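Myo-inositol-1-phosphate synthase-related protein (PDB 3CIN) binds nicotinamide-adenine-dinucleotide through a Rossmann-type domain and belongs to the myo-inositol-1-phosphate synthase-related proteins. Local coordinates at residues I53-I58 / L339-K344; V215-D220 / G353-V358; F28-E33 / N84-L89. All coordinates share one frame; numbering follows the deposited sequence.

Contact 1 of 3, residues I53-I58 / L339-K344; sequences IGFEDI and LVRLGK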
ATOM      1  N   ILE A  53     -30.460  -4.397 -26.969  1.00 32.80           N
ATOM      2  CA  ILE A  53     -30.868  -3.049 -26.701  1.00 33.76           C
ATOM      3  C   ILE A  53     -29.595  -2.206 -26.714  1.00 32.70           C
ATOM      4  O   ILE A  53     -28.619  -2.516 -25.995  1.00 30.49           O
ATOM      5  CB  ILE A  53     -31.596  -2.924 -25.303  1.00 33.20           C
ATOM      6  CG1 ILE A  53     -32.906  -3.748 -25.265  1.00 39.17           C
ATOM      7  CG2 ILE A  53     -31.868  -1.460 -24.985  1.00 31.49           C
ATOM      8  CD1 ILE A  53     -33.485  -3.943 -23.869  1.00 40.43           C
ATOM      9  N   GLY A  54     -29.559  -1.219 -27.600  1.00 33.91           N
ATOM     10  CA  GLY A  54     -28.410  -0.331 -27.683  1.00 35.99           C
ATOM     11  C   GLY A  54     -28.570   0.891 -26.798  1.00 36.97           C
ATOM     12  O   GLY A  54     -29.651   1.140 -26.269  1.00 37.89           O
ATOM     13  N   PHE A  55     -27.513   1.681 -26.673  1.00 35.04           N
ATOM     14  CA  PHE A  55     -27.526   2.778 -25.708  1.00 32.94           C
ATOM     15  C   PHE A  55     -28.524   3.871 -26.124  1.00 33.30           C
ATOM     16  O   PHE A  55     -29.149   4.481 -25.259  1.00 36.69           O
ATOM     17  CB  PHE A  55     -26.132   3.342 -25.475  1.00 36.13           C
ATOM     18  CG  PHE A  55     -25.112   2.302 -25.116  1.00 30.47           C
ATOM     19  CD1 PHE A  55     -25.306   1.416 -24.068  1.00 30.59           C
ATOM     20  CD2 PHE A  55     -23.933   2.215 -25.839  1.00 29.81           C
ATOM     21  CE1 PHE A  55     -24.336   0.482 -23.766  1.00 35.81           C
ATOM     22  CE2 PHE A  55     -22.962   1.281 -25.549  1.00 31.41           C
ATOM     23  CZ  PHE A  55     -23.161   0.401 -24.513  1.00 29.65           C
ATOM     24  N   GLU A  56     -28.690   4.073 -27.421  1.00 30.87           N
ATOM     25  CA  GLU A  56     -29.654   5.020 -27.972  1.00 34.15           C
ATOM     26  C   GLU A  56     -31.109   4.647 -27.679  1.00 34.21           C
ATOM     27  O   GLU A  56     -31.993   5.505 -27.759  1.00 36.69           O
ATOM     28  CB  GLU A  56     -29.478   5.144 -29.496  1.00 36.39           C
ATOM     29  CG  GLU A  56     -29.803   3.847 -30.302  1.00 47.71           C
ATOM     30  CD  GLU A  56     -28.632   2.820 -30.474  1.00 59.85           C
ATOM     31  OE1 GLU A  56     -27.656   2.723 -29.647  1.00 49.72           O
ATOM     32  OE2 GLU A  56     -28.728   2.065 -31.473  1.00 60.14           O
ATOM     33  N   ASP A  57     -31.340   3.372 -27.381  1.00 34.78           N
ATOM     34  CA  ASP A  57     -32.653   2.801 -27.085  1.00 34.56           C
ATOM     35  C   ASP A  57     -33.087   2.902 -25.599  1.00 32.81           C
ATOM     36  O   ASP A  57     -34.163   2.420 -25.244  1.00 34.49           O
ATOM     37  CB  ASP A  57     -32.640   1.296 -27.452  1.00 38.61           C
ATOM     38  CG  ASP A  57     -32.308   1.014 -28.922  1.00 46.76           C
ATOM     39  OD1 ASP A  57     -32.848   1.736 -29.787  1.00 43.63           O
ATOM     40  OD2 ASP A  57     -31.541   0.032 -29.203  1.00 45.04           O
ATOM     41  N   ILE A  58     -32.237   3.467 -24.728  1.00 30.39           N
ATOM     42  CA  ILE A  58     -32.553   3.685 -23.321  1.00 28.59           C
ATOM     43  C   ILE A  58     -33.065   5.127 -23.190  1.00 30.64           C
ATOM     44  O   ILE A  58     -32.341   6.076 -23.529  1.00 31.10           O
ATOM     45  CB  ILE A  58     -31.336   3.481 -22.468  1.00 30.24           C
ATOM     46  CG1 ILE A  58     -30.869   2.039 -22.583  1.00 31.72           C
ATOM     47  CG2 ILE A  58     -31.620   3.857 -21.016  1.00 27.38           C
ATOM     48  CD1 ILE A  58     -29.498   1.849 -21.904  1.00 30.60           C
ATOM     49  N   LEU A 339     -28.062  -3.101 -16.176  1.00 30.21           N
ATOM     50  CA  LEU A 339     -29.197  -3.537 -15.345  1.00 26.95           C
ATOM     51  C   LEU A 339     -30.533  -3.088 -15.912  1.00 27.43           C
ATOM     52  O   LEU A 339     -31.493  -3.843 -15.884  1.00 29.37           O
ATOM     53  CB  LEU A 339     -29.062  -3.047 -13.919  1.00 28.34           C
ATOM     54  CG  LEU A 339     -28.028  -3.787 -13.114  1.00 29.60           C
ATOM     55  CD1 LEU A 339     -27.616  -2.963 -11.866  1.00 28.09           C
ATOM     56  CD2 LEU A 339     -28.509  -5.179 -12.725  1.00 28.66           C
ATOM     57  N   VAL A 340     -30.624  -1.876 -16.450  1.00 28.71           N
ATOM     58  CA  VAL A 340     -31.860  -1.480 -17.084  1.00 28.81           C
ATOM     59  C   VAL A 340     -32.197  -2.316 -18.321  1.00 31.21           C
ATOM     60  O   VAL A 340     -33.365  -2.607 -18.582  1.00 29.43           O
ATOM     61  CB  VAL A 340     -31.912   0.043 -17.428  1.00 28.14           C
ATOM     62  CG1 VAL A 340     -31.779   0.906 -16.155  1.00 30.76           C
ATOM     63  CG2 VAL A 340     -30.928   0.437 -18.534  1.00 27.57           C
ATOM     64  N   ARG A 341     -31.192  -2.699 -19.107  1.00 28.99           N
ATOM     65  CA  ARG A 341     -31.428  -3.514 -20.322  1.00 28.42           C
ATOM     66  C   ARG A 341     -31.749  -4.953 -19.919  1.00 29.23           C
ATOM     67  O   ARG A 341     -32.626  -5.589 -20.475  1.00 27.89           O
ATOM     68  CB  ARG A 341     -30.198  -3.483 -21.215  1.00 26.97           C
ATOM     69  CG  ARG A 341     -29.894  -2.061 -21.769  1.00 26.86           C
ATOM     70  CD  ARG A 341     -28.779  -2.022 -22.700  1.00 28.03           C
ATOM     71  NE  ARG A 341     -27.487  -2.245 -22.073  1.00 29.38           N
ATOM     72  CZ  ARG A 341     -26.346  -2.449 -22.759  1.00 32.70           C
ATOM     73  NH1 ARG A 341     -26.321  -2.481 -24.113  1.00 28.84           N
ATOM     74  NH2 ARG A 341     -25.230  -2.646 -22.089  1.00 30.90           N
ATOM     75  N   LEU A 342     -31.027  -5.482 -18.943  1.00 28.76           N
ATOM     76  CA  LEU A 342     -31.360  -6.794 -18.418  1.00 28.46           C
ATOM     77  C   LEU A 342     -32.749  -6.821 -17.771  1.00 28.76           C
ATOM     78  O   LEU A 342     -33.433  -7.866 -17.770  1.00 29.50           O
ATOM     79  CB  LEU A 342     -30.321  -7.226 -17.391  1.00 28.86           C
ATOM     80  CG  LEU A 342     -28.898  -7.486 -17.880  1.00 33.83           C
ATOM     81  CD1 LEU A 342     -27.934  -7.654 -16.677  1.00 31.16           C
ATOM     82  CD2 LEU A 342     -28.830  -8.683 -18.839  1.00 29.55           C
ATOM     83  N   GLY A 343     -33.172  -5.718 -17.181  1.00 30.52           N
ATOM     84  CA  GLY A 343     -34.525  -5.663 -16.600  1.00 31.02           C
ATOM     85  C   GLY A 343     -35.591  -5.801 -17.671  1.00 29.91           C
ATOM     86  O   GLY A 343     -36.593  -6.472 -17.471  1.00 31.29           O
ATOM     87  N   LYS A 344     -35.393  -5.140 -18.801  1.00 29.05           N
ATOM     88  CA  LYS A 344     -36.337  -5.274 -19.936  1.00 28.50           C
ATOM     89  C   LYS A 344     -36.364  -6.707 -20.499  1.00 27.36           C
ATOM     90  O   LYS A 344     -37.418  -7.223 -20.852  1.00 31.66           O
ATOM     91  CB  LYS A 344     -35.979  -4.253 -20.998  1.00 31.08           C
ATOM     92  CG  LYS A 344     -36.901  -4.187 -22.183  1.00 31.32           C
ATOM     93  CD  LYS A 344     -38.308  -3.802 -21.753  1.00 36.75           C
ATOM     94  CE  LYS A 344     -39.194  -3.378 -22.905  1.00 39.55           C
ATOM     95  NZ  LYS A 344     -39.099  -4.276 -24.079  1.00 45.74           N
TER

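Contact 2 of 3, residues V215-D220 / G353-V358; sequences VVFGDD and GTVYPV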
ATOM      1  N   VAL A 215     -40.559  -7.562 -11.794  1.00 28.41           N
ATOM      2  CA  VAL A 215     -39.200  -8.122 -11.708  1.00 29.14           C
ATOM      3  C   VAL A 215     -38.405  -7.232 -10.758  1.00 29.95           C
ATOM      4  O   VAL A 215     -38.419  -6.003 -10.853  1.00 30.36           O
ATOM      5  CB  VAL A 215     -38.479  -8.111 -13.092  1.00 34.23           C
ATOM      6  CG1 VAL A 215     -37.116  -8.811 -12.986  1.00 32.46           C
ATOM      7  CG2 VAL A 215     -39.304  -8.777 -14.138  1.00 34.08           C
ATOM      8  N   VAL A 216     -37.646  -7.856  -9.873  1.00 28.87           N
ATOM      9  CA  VAL A 216     -36.857  -7.132  -8.931  1.00 30.32           C
ATOM     10  C   VAL A 216     -35.403  -7.567  -9.072  1.00 29.52           C
ATOM     11  O   VAL A 216     -35.127  -8.759  -9.057  1.00 30.75           O
ATOM     12  CB  VAL A 216     -37.338  -7.382  -7.492  1.00 32.38           C
ATOM     13  CG1 VAL A 216     -36.380  -6.778  -6.503  1.00 34.34           C
ATOM     14  CG2 VAL A 216     -38.730  -6.735  -7.276  1.00 28.62           C
ATOM     15  N   PHE A 217     -34.510  -6.594  -9.243  1.00 29.23           N
ATOM     16  CA  PHE A 217     -33.064  -6.858  -9.057  1.00 27.63           C
ATOM     17  C   PHE A 217     -32.642  -6.162  -7.767  1.00 30.53           C
ATOM     18  O   PHE A 217     -32.980  -4.980  -7.500  1.00 28.35           O
ATOM     19  CB  PHE A 217     -32.203  -6.333 -10.195  1.00 30.50           C
ATOM     20  CG  PHE A 217     -32.515  -6.925 -11.596  1.00 26.45           C
ATOM     21  CD1 PHE A 217     -33.049  -8.195 -11.783  1.00 26.63           C
ATOM     22  CD2 PHE A 217     -32.190  -6.151 -12.721  1.00 28.30           C
ATOM     23  CE1 PHE A 217     -33.240  -8.694 -13.096  1.00 28.54           C
ATOM     24  CE2 PHE A 217     -32.370  -6.630 -13.978  1.00 28.90           C
ATOM     25  CZ  PHE A 217     -32.938  -7.873 -14.186  1.00 30.21           C
ATOM     26  N   GLY A 218     -31.818  -6.847  -7.000  1.00 28.13           N
ATOM     27  CA  GLY A 218     -31.291  -6.238  -5.770  1.00 27.10           C
ATOM     28  C   GLY A 218     -30.465  -7.256  -5.015  1.00 30.49           C
ATOM     29  O   GLY A 218     -30.411  -8.412  -5.430  1.00 27.65           O
ATOM     30  N   ASP A 219     -29.864  -6.850  -3.899  1.00 28.62           N
ATOM     31  CA  ASP A 219     -29.840  -5.469  -3.344  1.00 29.78           C
ATOM     32  C   ASP A 219     -28.366  -4.989  -3.204  1.00 32.20           C
ATOM     33  O   ASP A 219     -27.481  -5.795  -2.977  1.00 33.11           O
ATOM     34  CB  ASP A 219     -30.483  -5.446  -1.926  1.00 28.54           C
ATOM     35  CG  ASP A 219     -31.944  -5.946  -1.940  1.00 30.20           C
ATOM     36  OD1 ASP A 219     -32.706  -5.461  -2.811  1.00 30.28           O
ATOM     37  OD2 ASP A 219     -32.331  -6.811  -1.121  1.00 29.38           O
ATOM     38  N   ASP A 220     -28.158  -3.687  -3.311  1.00 31.85           N
ATOM     39  CA  ASP A 220     -26.896  -2.960  -3.016  1.00 32.91           C
ATOM     40  C   ASP A 220     -25.917  -3.180  -4.173  1.00 32.57           C
ATOM     41  O   ASP A 220     -25.358  -4.251  -4.309  1.00 33.97           O
ATOM     42  CB  ASP A 220     -26.268  -3.430  -1.706  1.00 35.70           C
ATOM     43  CG  ASP A 220     -25.394  -2.356  -1.057  1.00 38.19           C
ATOM     44  OD1 ASP A 220     -25.305  -1.251  -1.599  1.00 42.64           O
ATOM     45  OD2 ASP A 220     -24.858  -2.653   0.024  1.00 40.31           O
ATOM     46  N   GLY A 353     -40.647 -11.729  -9.724  1.00 26.43           N
ATOM     47  CA  GLY A 353     -39.959 -12.064  -8.474  1.00 28.89           C
ATOM     48  C   GLY A 353     -38.567 -11.517  -8.577  1.00 29.61           C
ATOM     49  O   GLY A 353     -38.351 -10.486  -9.193  1.00 33.90           O
ATOM     50  N   THR A 354     -37.593 -12.206  -8.027  1.00 28.18           N
ATOM     51  CA  THR A 354     -36.197 -11.672  -8.174  1.00 31.21           C
ATOM     52  C   THR A 354     -35.377 -12.636  -9.020  1.00 32.86           C
ATOM     53  O   THR A 354     -35.751 -13.809  -9.173  1.00 33.21           O
ATOM     54  CB  THR A 354     -35.524 -11.293  -6.836  1.00 30.63           C
ATOM     55  OG1 THR A 354     -34.427 -10.403  -7.097  1.00 29.92           O
ATOM     56  CG2 THR A 354     -35.058 -12.456  -6.055  1.00 33.05           C
ATOM     57  N   VAL A 355     -34.328 -12.139  -9.654  1.00 31.71           N
ATOM     58  CA  VAL A 355     -33.562 -12.943 -10.624  1.00 30.06           C
ATOM     59  C   VAL A 355     -32.095 -13.096 -10.111  1.00 28.19           C
ATOM     60  O   VAL A 355     -31.232 -12.293 -10.396  1.00 28.39           O
ATOM     61  CB  VAL A 355     -33.610 -12.272 -12.027  1.00 32.66           C
ATOM     62  CG1 VAL A 355     -32.872 -13.098 -13.076  1.00 32.42           C
ATOM     63  CG2 VAL A 355     -35.091 -12.022 -12.448  1.00 31.05           C
ATOM     64  N   TYR A 356     -31.822 -14.215  -9.428  1.00 29.19           N
ATOM     65  CA  TYR A 356     -30.479 -14.435  -8.866  1.00 28.22           C
ATOM     66  C   TYR A 356     -29.331 -14.399  -9.888  1.00 27.32           C
ATOM     67  O   TYR A 356     -28.305 -13.855  -9.592  1.00 30.68           O
ATOM     68  CB  TYR A 356     -30.457 -15.744  -8.109  1.00 30.54           C
ATOM     69  CG  TYR A 356     -29.129 -16.077  -7.507  1.00 28.80           C
ATOM     70  CD1 TYR A 356     -28.621 -15.326  -6.433  1.00 30.48           C
ATOM     71  CD2 TYR A 356     -28.378 -17.148  -7.966  1.00 34.13           C
ATOM     72  CE1 TYR A 356     -27.405 -15.693  -5.832  1.00 31.18           C
ATOM     73  CE2 TYR A 356     -27.148 -17.484  -7.410  1.00 34.43           C
ATOM     74  CZ  TYR A 356     -26.667 -16.743  -6.346  1.00 28.69           C
ATOM     75  OH  TYR A 356     -25.473 -17.088  -5.727  1.00 32.45           O
ATOM     76  N   PRO A 357     -29.490 -14.977 -11.098  1.00 30.16           N
ATOM     77  CA  PRO A 357     -28.375 -14.947 -12.074  1.00 30.84           C
ATOM     78  C   PRO A 357     -27.900 -13.534 -12.382  1.00 29.44           C
ATOM     79  O   PRO A 357     -26.697 -13.331 -12.538  1.00 32.63           O
ATOM     80  CB  PRO A 357     -28.984 -15.615 -13.313  1.00 32.16           C
ATOM     81  CG  PRO A 357     -30.001 -16.581 -12.723  1.00 33.10           C
ATOM     82  CD  PRO A 357     -30.609 -15.833 -11.578  1.00 32.56           C
ATOM     83  N   VAL A 358     -28.819 -12.577 -12.370  1.00 29.27           N
ATOM     84  CA  VAL A 358     -28.449 -11.151 -12.478  1.00 29.29           C
ATOM     85  C   VAL A 358     -27.880 -10.590 -11.168  1.00 29.39           C
ATOM     86  O   VAL A 358     -26.810  -9.986 -11.134  1.00 27.78           O
ATOM     87  CB  VAL A 358     -29.630 -10.328 -12.969  1.00 27.14           C
ATOM     88  CG1 VAL A 358     -29.352  -8.824 -12.971  1.00 30.61           C
ATOM     89  CG2 VAL A 358     -30.009 -10.746 -14.420  1.00 28.17           C
TER

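Contact 3 of 3, residues F28-E33 / N84-L89; sequences FVAGLE and NDVDSL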
ATOM      1  N   PHE A  28     -25.105   8.206 -14.263  1.00 30.81           N
ATOM      2  CA  PHE A  28     -25.842   7.301 -15.188  1.00 27.38           C
ATOM      3  C   PHE A  28     -26.376   8.079 -16.349  1.00 30.72           C
ATOM      4  O   PHE A  28     -26.178   7.712 -17.507  1.00 31.55           O
ATOM      5  CB  PHE A  28     -26.983   6.624 -14.414  1.00 29.68           C
ATOM      6  CG  PHE A  28     -27.923   5.818 -15.249  1.00 30.60           C
ATOM      7  CD1 PHE A  28     -27.499   4.699 -15.964  1.00 32.64           C
ATOM      8  CD2 PHE A  28     -29.271   6.146 -15.274  1.00 34.68           C
ATOM      9  CE1 PHE A  28     -28.397   3.917 -16.670  1.00 33.15           C
ATOM     10  CE2 PHE A  28     -30.186   5.383 -16.006  1.00 37.52           C
ATOM     11  CZ  PHE A  28     -29.752   4.301 -16.764  1.00 36.63           C
ATOM     12  N   VAL A  29     -27.007   9.203 -16.062  1.00 29.37           N
ATOM     13  CA  VAL A  29     -27.633   9.991 -17.138  1.00 30.00           C
ATOM     14  C   VAL A  29     -26.588  10.622 -18.039  1.00 29.11           C
ATOM     15  O   VAL A  29     -26.686  10.596 -19.286  1.00 29.31           O
ATOM     16  CB  VAL A  29     -28.665  11.026 -16.596  1.00 30.26           C
ATOM     17  CG1 VAL A  29     -29.155  11.995 -17.694  1.00 31.90           C
ATOM     18  CG2 VAL A  29     -29.875  10.280 -15.917  1.00 25.76           C
ATOM     19  N   ALA A  30     -25.575  11.189 -17.422  1.00 28.57           N
ATOM     20  CA  ALA A  30     -24.561  11.932 -18.190  1.00 29.88           C
ATOM     21  C   ALA A  30     -23.733  10.955 -19.042  1.00 30.01           C
ATOM     22  O   ALA A  30     -23.389  11.241 -20.211  1.00 28.97           O
ATOM     23  CB  ALA A  30     -23.692  12.677 -17.240  1.00 33.12           C
ATOM     24  N   GLY A  31     -23.386   9.826 -18.440  1.00 28.67           N
ATOM     25  CA  GLY A  31     -22.636   8.781 -19.138  1.00 30.72           C
ATOM     26  C   GLY A  31     -23.430   8.238 -20.314  1.00 30.89           C
ATOM     27  O   GLY A  31     -22.896   8.050 -21.425  1.00 30.17           O
ATOM     28  N   LEU A  32     -24.710   7.978 -20.079  0.50 30.58           N
ATOM     29  CA  LEU A  32     -25.560   7.428 -21.113  0.50 33.00           C
ATOM     30  C   LEU A  32     -25.701   8.404 -22.268  0.50 33.28           C
ATOM     31  O   LEU A  32     -25.771   7.996 -23.422  0.50 34.05           O
ATOM     32  CB  LEU A  32     -26.937   7.084 -20.547  0.50 34.92           C
ATOM     33  CG  LEU A  32     -27.996   6.685 -21.577  0.50 34.82           C
ATOM     34  CD1 LEU A  32     -27.485   5.537 -22.409  0.50 35.32           C
ATOM     35  CD2 LEU A  32     -29.301   6.323 -20.888  0.50 30.65           C
ATOM     36  N   GLU A  33     -25.791   9.692 -21.957  1.00 31.53           N
ATOM     37  CA  GLU A  33     -25.831  10.713 -23.007  1.00 34.27           C
ATOM     38  C   GLU A  33     -24.596  10.667 -23.888  1.00 34.82           C
ATOM     39  O   GLU A  33     -24.717  10.690 -25.118  1.00 33.92           O
ATOM     40  CB  GLU A  33     -25.995  12.108 -22.417  1.00 38.48           C
ATOM     41  CG  GLU A  33     -26.374  13.120 -23.460  1.00 33.76           C
ATOM     42  CD  GLU A  33     -27.863  13.038 -23.963  1.00 46.78           C
ATOM     43  OE1 GLU A  33     -28.740  12.373 -23.365  1.00 42.35           O
ATOM     44  OE2 GLU A  33     -28.160  13.671 -24.994  1.00 46.52           O
ATOM     45  N   ASN A  84     -20.239  19.052 -15.199  1.00 32.66           N
ATOM     46  CA  ASN A  84     -20.353  20.385 -15.769  1.00 35.47           C
ATOM     47  C   ASN A  84     -20.323  20.393 -17.299  1.00 32.32           C
ATOM     48  O   ASN A  84     -20.712  21.378 -17.920  1.00 35.33           O
ATOM     49  CB  ASN A  84     -19.213  21.239 -15.225  1.00 35.87           C
ATOM     50  CG  ASN A  84     -19.318  22.669 -15.638  1.00 39.95           C
ATOM     51  OD1 ASN A  84     -18.525  23.149 -16.439  1.00 55.42           O
ATOM     52  ND2 ASN A  84     -20.312  23.359 -15.114  1.00 42.99           N
ATOM     53  N   ASP A  85     -19.836  19.298 -17.889  1.00 34.00           N
ATOM     54  CA  ASP A  85     -19.724  19.182 -19.355  1.00 40.52           C
ATOM     55  C   ASP A  85     -21.081  18.905 -20.048  1.00 39.37           C
ATOM     56  O   ASP A  85     -21.244  19.114 -21.258  1.00 40.82           O
ATOM     57  CB  ASP A  85     -18.604  18.186 -19.757  1.00 41.48           C
ATOM     58  CG  ASP A  85     -18.725  16.797 -19.088  1.00 52.51           C
ATOM     59  OD1 ASP A  85     -19.195  16.677 -17.935  1.00 48.07           O
ATOM     60  OD2 ASP A  85     -18.288  15.812 -19.721  1.00 65.12           O
ATOM     61  N   VAL A  86     -22.076  18.527 -19.266  1.00 35.58           N
ATOM     62  CA  VAL A  86     -23.398  18.251 -19.808  1.00 36.13           C
ATOM     63  C   VAL A  86     -24.206  19.537 -19.939  1.00 39.44           C
ATOM     64  O   VAL A  86     -24.607  20.113 -18.934  1.00 44.52           O
ATOM     65  CB  VAL A  86     -24.136  17.293 -18.877  1.00 33.86           C
ATOM     66  CG1 VAL A  86     -25.546  17.038 -19.425  1.00 45.53           C
ATOM     67  CG2 VAL A  86     -23.358  16.023 -18.748  1.00 37.60           C
ATOM     68  N   ASP A  87     -24.440  20.006 -21.165  1.00 39.79           N
ATOM     69  CA  ASP A  87     -25.243  21.211 -21.370  1.00 40.47           C
ATOM     70  C   ASP A  87     -26.643  20.960 -21.931  1.00 40.97           C
ATOM     71  O   ASP A  87     -27.413  21.906 -22.058  1.00 38.60           O
ATOM     72  CB  ASP A  87     -24.521  22.241 -22.281  1.00 41.00           C
ATOM     73  CG  ASP A  87     -23.248  22.815 -21.644  1.00 51.40           C
ATOM     74  OD1 ASP A  87     -23.141  22.893 -20.396  1.00 56.26           O
ATOM     75  OD2 ASP A  87     -22.337  23.181 -22.410  1.00 65.13           O
ATOM     76  N   SER A  88     -26.954  19.715 -22.271  1.00 38.51           N
ATOM     77  CA  SER A  88     -28.282  19.325 -22.703  1.00 37.76           C
ATOM     78  C   SER A  88     -28.427  17.824 -22.657  1.00 35.89           C
ATOM     79  O   SER A  88     -27.428  17.089 -22.553  1.00 37.27           O
ATOM     80  CB  SER A  88     -28.570  19.780 -24.139  1.00 40.42           C
ATOM     81  OG  SER A  88     -27.771  19.057 -25.059  1.00 43.04           O
ATOM     82  N   LEU A  89     -29.681  17.383 -22.705  1.00 31.85           N
ATOM     83  CA  LEU A  89     -29.999  15.972 -22.710  1.00 31.51           C
ATOM     84  C   LEU A  89     -31.090  15.715 -23.742  1.00 33.30           C
ATOM     85  O   LEU A  89     -31.987  16.543 -23.935  1.00 33.39           O
ATOM     86  CB  LEU A  89     -30.471  15.507 -21.345  1.00 29.35           C
ATOM     87  CG  LEU A  89     -29.542  15.540 -20.136  1.00 29.04           C
ATOM     88  CD1 LEU A  89     -30.318  15.220 -18.915  1.00 30.50           C
ATOM     89  CD2 LEU A  89     -28.335  14.568 -20.246  1.00 31.07           C
TER

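Contact 1 of 3, residues I53-I58 / L339-K344
Arg341 reaches from helix 328-348 to segment 53-58, a loop with a 3-10 turn that leads into strand 58-65, and ends on the backbone of Ile53. The one hydrogen bond across the contact runs from Arg341 NH1 to Ile53 O, 3.0 Å and nearly straight (163°), with the oxygen close to the guanidinium plane. Val337 O takes NE, while Asp338 and Ala48 O take NH2, so all three nitrogens are engaged and the group's rotation is fixed. Phe55 CE1 lies over one guanidinium face, off its centre, 3.6 Å from Arg341 NH1; the planes are 45° apart. Much of the apolar part uses the arginine's methylenes. Arg341 CG lies 3.8 Å from Ile53 CG2, the side chains sliding past each other in opposite directions, and the arginine bends at chi3 (-70°) toward the carbonyl. Ile53 and Lys344 cross at about a right angle, Ile53 CD1 lying 3.8 Å from Lys344 CB; Lys344 NZ forms a salt bridge with Asp348. Ile58 CD1 meets Val340 CG2 and Arg341 CG, both at 3.9 Å. Asp57 OD2 accepts a hydrogen bond from Gly54 N. This buried packing joins a sheet-flanking helix to a strand entry in a Rossmann-type fold.

Contact 2 of 3, residues V215-D220 / G353-V358
Val215 pairs with Gly353 in a parallel bridge, while Val215 CG1 touches Val355 CG2 at 3.8 Å. Val216 makes the two polar links: Val216 N donates to Gly353 O (2.8 Å, 148°), and its carbonyl accepts a hydrogen bond from the hydroxyl of Thr354, with Thr354 OG1 2.7 Å from Val216 O. The hydroxyl stands well above the carbonyl plane, placed there by a chi1 of -161° that sets OG1 anti to the backbone N. Phe217 follows, its ring met over one face and at an edge: Val358 CG1 sits 3.6 Å over the ring centroid, 1° off the normal, a well-centred CH-pi contact, while Val355 CB lies at the edge, 3.8 Å from Phe217 CE1. Asn359 bonds to Thr354 OG1 through ND2 and to Gly218 N through OD1; beyond a cis peptide Asp219 turns to Asn193 and Asn201, the latter a magnesium-site residue. Asp220 is part of the NAD pocket and touches the nicotinamide-adenine-dinucleotide. Strand 353-354 is an outermost strand of the chain's parallel sheet, beside 214-217, which bonds to 189-193 on its other side; Leu339 and Leu342 of helix 328-348 touch Phe217, and Trp386 of helix 376-386 packs on Val355 and Val358.

Contact 3 of 3, residues F28-E33 / N84-L89
Val29 and Leu89 meet where the first helix of a Rossmann-type fold, 23-36, packs against the loop 84-89. The tight part is apolar. Val29 CG1, set anti to the backbone N (chi1 171°), sits against both methyls of Leu89, 3.6 Å from Leu89 CD1 and 3.7 Å from Leu89 CD2, the two side chains crossing at about a right angle. One residue on, the methyl of Ala30 meets a single branch of Val86, Ala30 CB to Val86 CG2 at 3.7 Å. Leu75 and Val79 of helix 75-82 add to this patch, Leu75 touching both Val29 and Leu89 and Val79 touching Val29 and Ala30. The other side is looser and more polar. Asn84, Asp85, Asp87 and Ser88 are solvent-exposed, and no hydrogen bond crosses between the two segments. Asp87 pairs instead with Lys80, back on helix 75-82. Glu33 marks the boundary: its chain bends at chi2 (74°) and crosses Leu89 obliquely, so that a carboxylate, probably charged, lies against hydrocarbon. That carboxylate is held by Thr90, the residue just after the segment, whose OG1 is hydrogen-bonded to Glu33 OE2, and the same oxygen, Glu33 OE2, stands 3.7 Å from Leu89 CA.

How the contacts relate
Helix 328-348 carries one half of contact 1 and packs against contact 2: their centres are about 16 Å apart, and Phe217 CE2 lies 3.4 Å from Gly343 N. Contact 3 is about 17 Å from contact 1, centre to centre, joined to it by Leu32 and Phe28 of helix 23-36, which touch Ile58 and Val340; contacts 2 and 3 are about 27 Å apart between centres and do not meet. Along the chain, contact 3 closes before contact 2 opens, whereas contact 1 alternates with both. The loop before strand 58-65, helix 23-36 and helix 328-348 thus pack together beside the parallel sheet, whose outermost strand 353-354 follows helix 328-348, tying late sequence onto the NAD-binding domain.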